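Local coordinates for protein peptidase, M20/M25/M40 family (Staphylococcus aureus, PDB 4EWT) that probably hydrolyses amide bonds of N-acylated amino acids or related substrates as a dimanganese M20-family amidohydrolase, at residues A[81-93]-A[360-372]. Sequence-based numbering, arbitrary orientation.
With MN (manganese (II) ion), chain E.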
loop_
_atom_site.group_PDB
_atom_site.type_symbol
_atom_site.label_atom_id
_atom_site.label_comp_id
_atom_site.label_asym_id
_atom_site.label_seq_id
_atom_site.Cartn_x
_atom_site.Cartn_y
_atom_site.Cartn_z
ATOM N N ALA A 81 -0.069 40.790 -7.579
ATOM C CA ALA A 81 1.121 40.245 -6.928
ATOM C C ALA A 81 0.756 39.057 -6.029
ATOM O O ALA A 81 -0.388 38.608 -6.043
ATOM C CB ALA A 81 1.827 41.327 -6.137
ATOM N N LEU A 82 1.721 38.570 -5.246
ATOM C CA LEU A 82 1.554 37.356 -4.431
ATOM C C LEU A 82 1.827 37.585 -2.934
ATOM O O LEU A 82 2.548 38.522 -2.583
ATOM C CB LEU A 82 2.484 36.259 -4.953
ATOM C CG LEU A 82 2.148 35.613 -6.294
ATOM C CD1 LEU A 82 3.422 35.127 -6.969
ATOM C CD2 LEU A 82 1.161 34.475 -6.100
ATOM N N PRO A 83 1.254 36.730 -2.051
ATOM C CA PRO A 83 1.515 36.817 -0.604
ATOM C C PRO A 83 2.884 36.234 -0.216
ATOM O O PRO A 83 2.959 35.164 0.392
ATOM C CB PRO A 83 0.377 35.984 0.005
ATOM C CG PRO A 83 0.061 34.964 -1.046
ATOM C CD PRO A 83 0.248 35.690 -2.361
ATOM N N ILE A 84 3.950 36.950 -0.571
ATOM C CA ILE A 84 5.325 36.480 -0.391
ATOM C C ILE A 84 6.204 37.609 0.149
ATOM O O ILE A 84 6.163 38.735 -0.359
ATOM C CB ILE A 84 5.906 35.940 -1.735
ATOM C CG1 ILE A 84 5.210 34.630 -2.139
ATOM C CG2 ILE A 84 7.417 35.740 -1.653
ATOM C CD1 ILE A 84 5.204 34.369 -3.618
ATOM N N THR A 85 7.037 37.295 1.117
ATOM C CA THR A 85 7.930 38.252 1.700
ATOM C C THR A 85 9.178 38.373 0.875
ATOM O O THR A 85 9.917 37.429 0.766
ATOM C CB THR A 85 8.283 37.809 3.102
ATOM O OG1 THR A 85 7.144 38.002 3.930
ATOM C CG2 THR A 85 9.405 38.610 3.622
ATOM N N GLU A 86 9.413 39.550 0.291
ATOM C CA GLU A 86 10.505 39.744 -0.671
ATOM C C GLU A 86 11.878 39.717 -0.001
ATOM O O GLU A 86 12.082 40.319 1.056
ATOM C CB GLU A 86 10.314 41.026 -1.492
ATOM C CG GLU A 86 11.414 41.265 -2.544
ATOM C CD GLU A 86 11.034 42.263 -3.633
ATOM O OE1 GLU A 86 9.915 42.825 -3.595
ATOM O OE2 GLU A 86 11.868 42.485 -4.537
ATOM N N ASP A 87 12.824 39.086 -0.662
ATOM C CA ASP A 87 14.125 38.845 -0.123
ATOM C C ASP A 87 15.298 39.183 -0.964
ATOM O O ASP A 87 16.427 38.870 -0.675
ATOM C CB ASP A 87 14.152 37.483 0.500
ATOM C CG ASP A 87 14.835 37.480 1.804
ATOM O OD1 ASP A 87 14.414 38.262 2.682
ATOM O OD2 ASP A 87 15.791 36.709 1.937
ATOM N N THR A 88 14.951 39.588 -2.161
ATOM C CA THR A 88 15.750 40.433 -2.961
ATOM C C THR A 88 16.035 41.427 -1.847
ATOM O O THR A 88 15.201 41.617 -0.979
ATOM C CB THR A 88 14.848 41.025 -4.065
ATOM O OG1 THR A 88 13.969 39.999 -4.544
ATOM C CG2 THR A 88 15.648 41.414 -5.169
ATOM N N GLY A 89 17.208 42.005 -1.773
ATOM C CA GLY A 89 18.124 42.112 -2.850
ATOM C C GLY A 89 18.064 43.598 -3.244
ATOM O O GLY A 89 19.051 44.333 -3.209
ATOM N N LEU A 90 16.886 44.045 -3.641
ATOM C CA LEU A 90 16.766 45.229 -4.478
ATOM C C LEU A 90 16.299 46.488 -3.801
ATOM O O LEU A 90 15.446 46.467 -2.932
ATOM C CB LEU A 90 15.863 44.929 -5.679
ATOM C CG LEU A 90 16.059 43.659 -6.466
ATOM C CD1 LEU A 90 14.854 43.359 -7.265
ATOM C CD2 LEU A 90 17.261 43.578 -7.306
ATOM N N SER A 91 16.845 47.604 -4.263
ATOM C CA SER A 91 16.486 48.923 -3.711
ATOM C C SER A 91 14.988 49.222 -3.833
ATOM O O SER A 91 14.419 49.930 -2.995
ATOM C CB SER A 91 17.289 50.029 -4.390
ATOM N N PHE A 92 14.374 48.690 -4.887
ATOM C CA PHE A 92 12.946 48.867 -5.156
ATOM C C PHE A 92 12.114 47.651 -4.735
ATOM O O PHE A 92 11.036 47.397 -5.290
ATOM C CB PHE A 92 12.706 49.189 -6.643
ATOM C CG PHE A 92 13.413 48.261 -7.593
ATOM C CD1 PHE A 92 14.728 48.503 -7.978
ATOM C CD2 PHE A 92 12.760 47.155 -8.118
ATOM C CE1 PHE A 92 15.388 47.649 -8.857
ATOM C CE2 PHE A 92 13.412 46.296 -9.002
ATOM C CZ PHE A 92 14.731 46.546 -9.371
ATOM N N ALA A 93 12.621 46.904 -3.754
ATOM C CA ALA A 93 11.892 45.760 -3.204
ATOM C C ALA A 93 10.616 46.259 -2.539
ATOM O O ALA A 93 10.588 47.364 -1.989
ATOM C CB ALA A 93 12.760 44.983 -2.206
ATOM N N PRO A 360 13.336 30.388 -9.381
ATOM C CA PRO A 360 12.064 30.224 -10.087
ATOM C C PRO A 360 10.999 31.215 -9.609
ATOM O O PRO A 360 11.210 31.924 -8.617
ATOM C CB PRO A 360 11.652 28.793 -9.723
ATOM C CG PRO A 360 12.217 28.582 -8.365
ATOM C CD PRO A 360 13.515 29.364 -8.331
ATOM N N HIS A 361 9.865 31.238 -10.308
ATOM C CA HIS A 361 8.717 32.082 -9.954
ATOM C C HIS A 361 8.106 31.733 -8.598
ATOM O O HIS A 361 8.138 30.570 -8.171
ATOM C CB HIS A 361 7.646 31.999 -11.045
ATOM C CG HIS A 361 8.056 32.633 -12.336
ATOM N ND1 HIS A 361 9.118 32.174 -13.087
ATOM C CD2 HIS A 361 7.544 33.688 -13.013
ATOM C CE1 HIS A 361 9.247 32.924 -14.166
ATOM N NE2 HIS A 361 8.306 33.850 -14.145
ATOM N N HIS A 362 7.551 32.752 -7.940
ATOM C CA HIS A 362 6.959 32.638 -6.594
ATOM C C HIS A 362 7.970 32.500 -5.440
ATOM O O HIS A 362 7.585 32.540 -4.275
ATOM C CB HIS A 362 5.983 31.456 -6.505
ATOM C CG HIS A 362 4.725 31.649 -7.291
ATOM N ND1 HIS A 362 3.477 31.394 -6.768
ATOM C CD2 HIS A 362 4.519 32.077 -8.561
ATOM C CE1 HIS A 362 2.557 31.642 -7.684
ATOM N NE2 HIS A 362 3.163 32.062 -8.779
ATOM N N HIS A 363 9.251 32.344 -5.763
ATOM C CA HIS A 363 10.325 32.294 -4.756
ATOM C C HIS A 363 10.638 33.707 -4.223
ATOM O O HIS A 363 10.615 34.667 -4.994
ATOM C CB HIS A 363 11.568 31.657 -5.391
ATOM C CG HIS A 363 12.658 31.319 -4.421
ATOM N ND1 HIS A 363 12.878 30.037 -3.961
ATOM C CD2 HIS A 363 13.609 32.092 -3.845
ATOM C CE1 HIS A 363 13.908 30.038 -3.134
ATOM N NE2 HIS A 363 14.371 31.273 -3.048
ATOM N N PRO A 364 10.914 33.845 -2.904
ATOM C CA PRO A 364 11.268 35.146 -2.308
ATOM C C PRO A 364 12.451 35.867 -2.962
ATOM O O PRO A 364 12.572 37.091 -2.827
ATOM C CB PRO A 364 11.630 34.782 -0.862
ATOM C CG PRO A 364 10.820 33.578 -0.572
ATOM C CD PRO A 364 10.736 32.809 -1.866
ATOM N N LYS A 365 13.312 35.123 -3.654
ATOM C CA LYS A 365 14.495 35.699 -4.296
ATOM C C LYS A 365 14.337 35.884 -5.813
ATOM O O LYS A 365 15.287 36.292 -6.493
ATOM C CB LYS A 365 15.764 34.893 -3.959
ATOM C CG LYS A 365 16.060 33.726 -4.901
ATOM C CD LYS A 365 17.555 33.549 -5.130
ATOM C CE LYS A 365 18.182 32.651 -4.087
ATOM N NZ LYS A 365 19.620 32.454 -4.382
ATOM N N PHE A 366 13.134 35.602 -6.322
ATOM C CA PHE A 366 12.787 35.761 -7.739
ATOM C C PHE A 366 13.322 37.066 -8.326
ATOM O O PHE A 366 13.104 38.141 -7.757
ATOM C CB PHE A 366 11.260 35.692 -7.903
ATOM C CG PHE A 366 10.767 36.005 -9.291
ATOM C CD1 PHE A 366 10.701 35.010 -10.260
ATOM C CD2 PHE A 366 10.342 37.290 -9.621
ATOM C CE1 PHE A 366 10.235 35.291 -11.543
ATOM C CE2 PHE A 366 9.875 37.580 -10.902
ATOM C CZ PHE A 366 9.821 36.573 -11.862
ATOM N N ASN A 367 14.022 36.960 -9.453
ATOM C CA ASN A 367 14.531 38.131 -10.179
ATOM C C ASN A 367 14.689 37.853 -11.670
ATOM O O ASN A 367 14.987 36.726 -12.079
ATOM C CB ASN A 367 15.862 38.621 -9.590
ATOM C CG ASN A 367 16.136 40.102 -9.876
ATOM O OD1 ASN A 367 15.557 40.711 -10.782
ATOM N ND2 ASN A 367 17.035 40.684 -9.093
ATOM N N ILE A 368 14.486 38.896 -12.471
ATOM C CA ILE A 368 14.577 38.804 -13.921
ATOM C C ILE A 368 15.603 39.794 -14.501
ATOM O O ILE A 368 15.894 40.825 -13.888
ATOM C CB ILE A 368 13.190 39.042 -14.576
ATOM C CG1 ILE A 368 12.612 40.399 -14.136
ATOM C CG2 ILE A 368 12.237 37.891 -14.242
ATOM C CD1 ILE A 368 11.216 40.716 -14.662
ATOM N N SER A 369 16.148 39.470 -15.648
ATOM C CA SER A 369 16.884 40.409 -16.408
ATOM C C SER A 369 15.917 41.442 -16.955
ATOM O O SER A 369 14.933 41.099 -17.561
ATOM C CB SER A 369 17.547 39.717 -17.549
ATOM O OG SER A 369 17.637 40.626 -18.595
ATOM N N GLU A 370 16.218 42.715 -16.731
ATOM C CA GLU A 370 15.294 43.794 -17.079
ATOM C C GLU A 370 15.256 44.104 -18.572
ATOM O O GLU A 370 14.449 44.932 -19.018
ATOM C CB GLU A 370 15.585 45.056 -16.255
ATOM C CG GLU A 370 15.008 44.991 -14.842
ATOM C CD GLU A 370 15.255 46.250 -14.030
ATOM O OE1 GLU A 370 16.412 46.713 -13.972
ATOM O OE2 GLU A 370 14.287 46.772 -13.437
ATOM N N LYS A 371 16.109 43.434 -19.345
ATOM C CA LYS A 371 16.074 43.594 -20.793
ATOM C C LYS A 371 15.041 42.683 -21.455
ATOM O O LYS A 371 14.901 42.681 -22.680
ATOM C CB LYS A 371 17.465 43.445 -21.417
ATOM C CG LYS A 371 18.058 42.060 -21.362
ATOM C CD LYS A 371 19.549 42.113 -21.690
ATOM C CE LYS A 371 20.350 42.780 -20.580
ATOM N NZ LYS A 371 21.736 43.123 -21.025
ATOM N N SER A 372 14.319 41.916 -20.632
ATOM C CA SER A 372 13.123 41.209 -21.080
ATOM C C SER A 372 11.999 42.196 -21.388
ATOM O O SER A 372 11.099 41.882 -22.169
ATOM C CB SER A 372 12.651 40.216 -20.018
ATOM O OG SER A 372 12.337 40.871 -18.797
HETATM MN MN MN E . 2.462 33.217 -10.889
HETATM O O HOH W 1 0.866 33.329 -12.720
#
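L82 and H362 each hold CG opposite the carbonyl carbon and beside the backbone N (chi1 near -70° in both), and the two side chains then meet nearly at right angles. L82 CD1 sits over the imidazole face, 3.5 Å from the ring centroid and 5° off its normal, a CH-pi contact, while L82 CD2 reaches H362 CE1 at 3.5 Å. At the ring edge, in plane, H362 NE2 binds manganese at 2.5 Å; C103, E139 and a water complete the ligands seen at this ion. I84 lays CG2 against P364, with CG2 4.2 Å from CG of the proline ring. Beyond it, D87 N donates to P364 O (3.0 Å), bending to 145° at the hydrogen, the one hydrogen bond between 81-93 and 360-372. L90 CD2 touches the amide N367 ND2 at 3.4 Å. At the far end E370 OE2 comes obliquely to the F92 ring, 4.1 Å from CZ, with ring and carboxylate planes nearly parallel; that carboxylate forms salt bridges to R20 and R21 of helix 13-25. Two loops of the catalytic domain thus meet beside the dimetal site, where an apolar leucine probably helps limit the tilt of a metal-bound imidazole without competing for the ion.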